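PDB 7MGV: CdnC from Chryseobacterium gregarium DSM 19109, which installs single and bicyclic omega-ester macrocycles in a ribosomally made precursor peptide, as an ATP-grasp ligase. Local coordinates for residues Lys83-Leu86 and Glu87-Ser90; Val92-Arg95 and Arg96-Asn99. One frame throughout, in Å; residues are numbered along the deposited sequence.

How the interactions relate
Interactions 1 and 2 follow one another along the chain, both in the MvdD-type pre-ATP-grasp region, with their centres about 17 Å apart and no touch between them beyond their closeness in sequence. In interaction 1 the chain leaves the edge strand 83-85 of a small antiparallel sheet and turns toward strand 91-94 of the parallel sheet; interaction 2 forms where that strand ends. The turn is peripheral, its centre about 26 Å from the centre of the chain, whereas the centre of interaction 2 lies about 11 Å from it and has Glu320 and Phe321 as neighbours. None of the residues lining the ADP pocket belongs to either interaction.

Interaction 1 of 2, residues Lys83-Leu86 and Glu87-Ser90; sequences KNSL and EDIS
The carboxylate of Glu87 turns back onto Ser85: Ser85 OG donates to Glu87 OE1 at 2.6 Å, meeting it on the syn side and 21° out of the carboxylate plane. The other oxygen, OE2, is gripped from outside the turn by the backbone N of Thr75 and the hydroxyl of Thr74, and these bonds together hold the group's rotation. Two bends bring it there: CG sits between the backbone N and the carbonyl carbon (chi1 74°), and the chain folds again at chi2. Replacing Glu87 with an alanine would probably leave Ser85 OG, Thr75 N and Thr74 OG1 without the carboxylate that joins them and remove the side-chain tie between the turn and strand 72-78. The second carboxylate, that of Asp88, brings OD1 to 3.3 Å from Ser85 O. Both are acceptors; Lys23 NZ reconciles them, forming a salt bridge with Asp88 OD1 and a hydrogen bond with Ser85 O, and its charge probably offsets their mutual repulsion. Glu87 and Asp88 are the two central residues of a type I beta turn from Leu86 to Ile89, closed by Ile89 N to Leu86 O at 3.2 Å, the donor lying well above the carbonyl plane. The two apolar side chains meet obliquely, Leu86 CB standing 4.1 Å from Ile89 CG2. Both also rest on Leu25 of strand 22-28, and Leu86 reaches Ile51 of strand 48-54 as well. The turn thus leads out of edge strand 83-85, paired with strand 72-78, and delivers the chain to strand 91-94, with Ser90 already hydrogen-bonded to Lys23 of strand 22-28.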
# COMPACT_ATOMS: atom_id res chain seq x y z
N LYS A 83 8.34 28.74 -4.96
CA LYS A 83 7.09 28.36 -5.60
C LYS A 83 7.44 27.71 -6.93
O LYS A 83 8.11 28.32 -7.76
CB LYS A 83 6.18 29.57 -5.81
CG LYS A 83 4.76 29.20 -6.21
CD LYS A 83 4.30 30.00 -7.42
CE LYS A 83 5.01 29.55 -8.69
NZ LYS A 83 4.72 28.12 -9.02
N ASN A 84 6.98 26.47 -7.13
CA ASN A 84 7.39 25.67 -8.28
C ASN A 84 6.16 25.05 -8.94
O ASN A 84 5.08 24.97 -8.35
CB ASN A 84 8.37 24.57 -7.86
CG ASN A 84 9.56 25.11 -7.09
OD1 ASN A 84 9.53 25.18 -5.86
ND2 ASN A 84 10.61 25.48 -7.81
N SER A 85 6.35 24.62 -10.18
CA SER A 85 5.38 23.81 -10.90
C SER A 85 5.97 22.43 -11.13
O SER A 85 7.14 22.30 -11.50
CB SER A 85 4.98 24.46 -12.23
OG SER A 85 5.68 23.87 -13.31
N LEU A 86 5.17 21.39 -10.89
CA LEU A 86 5.69 20.03 -10.82
C LEU A 86 5.24 19.12 -11.95
O LEU A 86 5.78 18.01 -12.07
CB LEU A 86 5.30 19.38 -9.48
CG LEU A 86 5.65 20.17 -8.22
CD1 LEU A 86 5.07 19.48 -7.00
CD2 LEU A 86 7.15 20.33 -8.09
N GLU A 87 4.28 19.53 -12.78
CA GLU A 87 3.79 18.66 -13.84
C GLU A 87 4.85 18.35 -14.90
O GLU A 87 4.60 17.50 -15.75
CB GLU A 87 2.57 19.29 -14.51
CG GLU A 87 2.88 20.47 -15.42
CD GLU A 87 3.18 21.74 -14.64
OE1 GLU A 87 4.26 22.34 -14.86
OE2 GLU A 87 2.34 22.15 -13.81
N ASP A 88 6.00 19.02 -14.86
CA ASP A 88 7.06 18.81 -15.83
C ASP A 88 8.37 18.38 -15.18
O ASP A 88 9.45 18.63 -15.71
CB ASP A 88 7.28 20.07 -16.67
CG ASP A 88 7.65 21.27 -15.82
OD1 ASP A 88 7.31 21.28 -14.61
OD2 ASP A 88 8.29 22.20 -16.35
N ILE A 89 8.29 17.75 -14.00
CA ILE A 89 9.49 17.24 -13.36
C ILE A 89 10.08 16.11 -14.19
O ILE A 89 9.36 15.35 -14.85
CB ILE A 89 9.20 16.78 -11.92
CG1 ILE A 89 8.07 15.74 -11.91
CG2 ILE A 89 8.86 17.97 -11.03
CD1 ILE A 89 7.95 14.99 -10.60
N SER A 90 11.41 15.99 -14.16
CA SER A 90 12.07 14.93 -14.90
C SER A 90 11.99 13.60 -14.15
O SER A 90 11.67 12.57 -14.76
CB SER A 90 13.53 15.30 -15.19
OG SER A 90 14.25 15.52 -13.99

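Interaction 2 of 2, residues Val92-Arg95 and Arg96-Asn99; sequences VWYR and RAYN
Tyr94 reaches forward along the chain to receive the backbone of the residue three places on: Ala97 N donates to Tyr94 OH at 3.3 Å, long but nearly straight, with an N-H...O angle of 170°. The peptide nitrogen approaches the ring obliquely. Over one face of that ring lies Arg96 CA, 4.2 Å from the ring centroid and 26° off the normal, a CH-pi contact made by backbone rather than by the arginine's chain. Ala97 CB adds a lighter apolar touch, 4.2 Å from Tyr94 CE1. With CG trans to the backbone N (chi1 171°), the phenol extends to Ala97, and the departing chain passes across it. The two arginines that follow are directed elsewhere. Arg95 lays its CG 3.6 Å above the plane of the Trp93 ring, offset toward the rim, and its bent chain carries NH2 to a salt bridge with Glu320. Arg96 instead runs extended from CG to NE, and NH1 pairs with Asp146. A glycerol, probably from the crystallisation liquor, lies near Arg95 and accepts a hydrogen bond from Trp93 NE1. Farther out, Tyr142 places the tyrosine: its hydroxyl bonds to Tyr94 O and its ring meets that of Tyr94 with the planes steeply inclined, while Phe125 and Leu128 of helix 110-130 also pack on Tyr94. Strand 91-94 runs between the parallel strands 22-28 and 134-136, so the arrangement marks the exit loop at the carboxyl end of an inner strand in the parallel alpha/beta sheet of the pre-ATP-grasp region.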
# COMPACT_ATOMS: atom_id res chain seq x y z
N VAL A 92 11.18 11.92 -9.84
CA VAL A 92 10.82 12.14 -8.45
C VAL A 92 11.57 11.13 -7.60
O VAL A 92 11.78 9.98 -8.01
CB VAL A 92 9.29 12.02 -8.22
CG1 VAL A 92 8.79 10.62 -8.56
CG2 VAL A 92 8.93 12.39 -6.79
N TRP A 93 12.02 11.56 -6.42
CA TRP A 93 12.64 10.68 -5.44
C TRP A 93 11.80 10.76 -4.17
O TRP A 93 11.89 11.73 -3.41
CB TRP A 93 14.09 11.07 -5.17
CG TRP A 93 14.75 10.18 -4.15
CD1 TRP A 93 14.40 8.90 -3.83
CD2 TRP A 93 15.87 10.50 -3.32
NE1 TRP A 93 15.23 8.40 -2.86
CE2 TRP A 93 16.15 9.37 -2.52
CE3 TRP A 93 16.67 11.64 -3.17
CZ2 TRP A 93 17.18 9.34 -1.59
CZ3 TRP A 93 17.70 11.61 -2.24
CH2 TRP A 93 17.95 10.47 -1.47
N TYR A 94 10.99 9.74 -3.94
CA TYR A 94 10.10 9.68 -2.78
C TYR A 94 10.79 8.84 -1.70
O TYR A 94 10.77 7.61 -1.75
CB TYR A 94 8.74 9.10 -3.16
CG TYR A 94 7.84 8.81 -1.98
CD1 TYR A 94 7.77 9.67 -0.89
CD2 TYR A 94 7.04 7.67 -1.97
CE1 TYR A 94 6.95 9.40 0.18
CE2 TYR A 94 6.21 7.40 -0.90
CZ TYR A 94 6.17 8.26 0.17
OH TYR A 94 5.34 7.99 1.24
N ARG A 95 11.41 9.52 -0.74
CA ARG A 95 11.84 8.87 0.48
C ARG A 95 10.63 8.69 1.38
O ARG A 95 9.92 9.65 1.67
CB ARG A 95 12.92 9.69 1.18
CG ARG A 95 14.01 10.19 0.24
CD ARG A 95 15.20 10.74 1.00
NE ARG A 95 15.38 10.08 2.29
CZ ARG A 95 16.54 9.60 2.73
NH1 ARG A 95 17.63 9.71 1.98
NH2 ARG A 95 16.61 9.01 3.92
N ARG A 96 10.38 7.44 1.81
CA ARG A 96 9.11 7.09 2.43
C ARG A 96 8.78 8.00 3.61
O ARG A 96 9.62 8.24 4.48
CB ARG A 96 9.13 5.63 2.88
CG ARG A 96 7.76 5.14 3.35
CD ARG A 96 7.71 3.64 3.55
NE ARG A 96 6.33 3.15 3.46
CZ ARG A 96 5.98 1.88 3.64
NH1 ARG A 96 6.89 0.97 3.93
NH2 ARG A 96 4.70 1.53 3.54
N ALA A 97 7.55 8.49 3.62
CA ALA A 97 7.10 9.41 4.65
C ALA A 97 6.62 8.66 5.88
O ALA A 97 5.91 7.65 5.77
CB ALA A 97 5.99 10.31 4.12
N TYR A 98 7.01 9.15 7.05
CA TYR A 98 6.55 8.59 8.32
C TYR A 98 5.82 9.60 9.19
O TYR A 98 5.24 9.20 10.20
CB TYR A 98 7.74 8.01 9.11
CG TYR A 98 8.49 6.92 8.37
CD1 TYR A 98 9.87 6.98 8.24
CD2 TYR A 98 7.82 5.84 7.82
CE1 TYR A 98 10.56 5.99 7.57
CE2 TYR A 98 8.50 4.85 7.15
CZ TYR A 98 9.87 4.92 7.03
OH TYR A 98 10.56 3.93 6.36
N ASN A 99 5.82 10.88 8.82
CA ASN A 99 5.15 11.90 9.62
C ASN A 99 4.66 12.99 8.67
O ASN A 99 5.45 13.84 8.24
CB ASN A 99 6.07 12.47 10.69
CG ASN A 99 5.51 13.71 11.34
OD1 ASN A 99 6.16 14.75 11.40
ND2 ASN A 99 4.28 13.61 11.85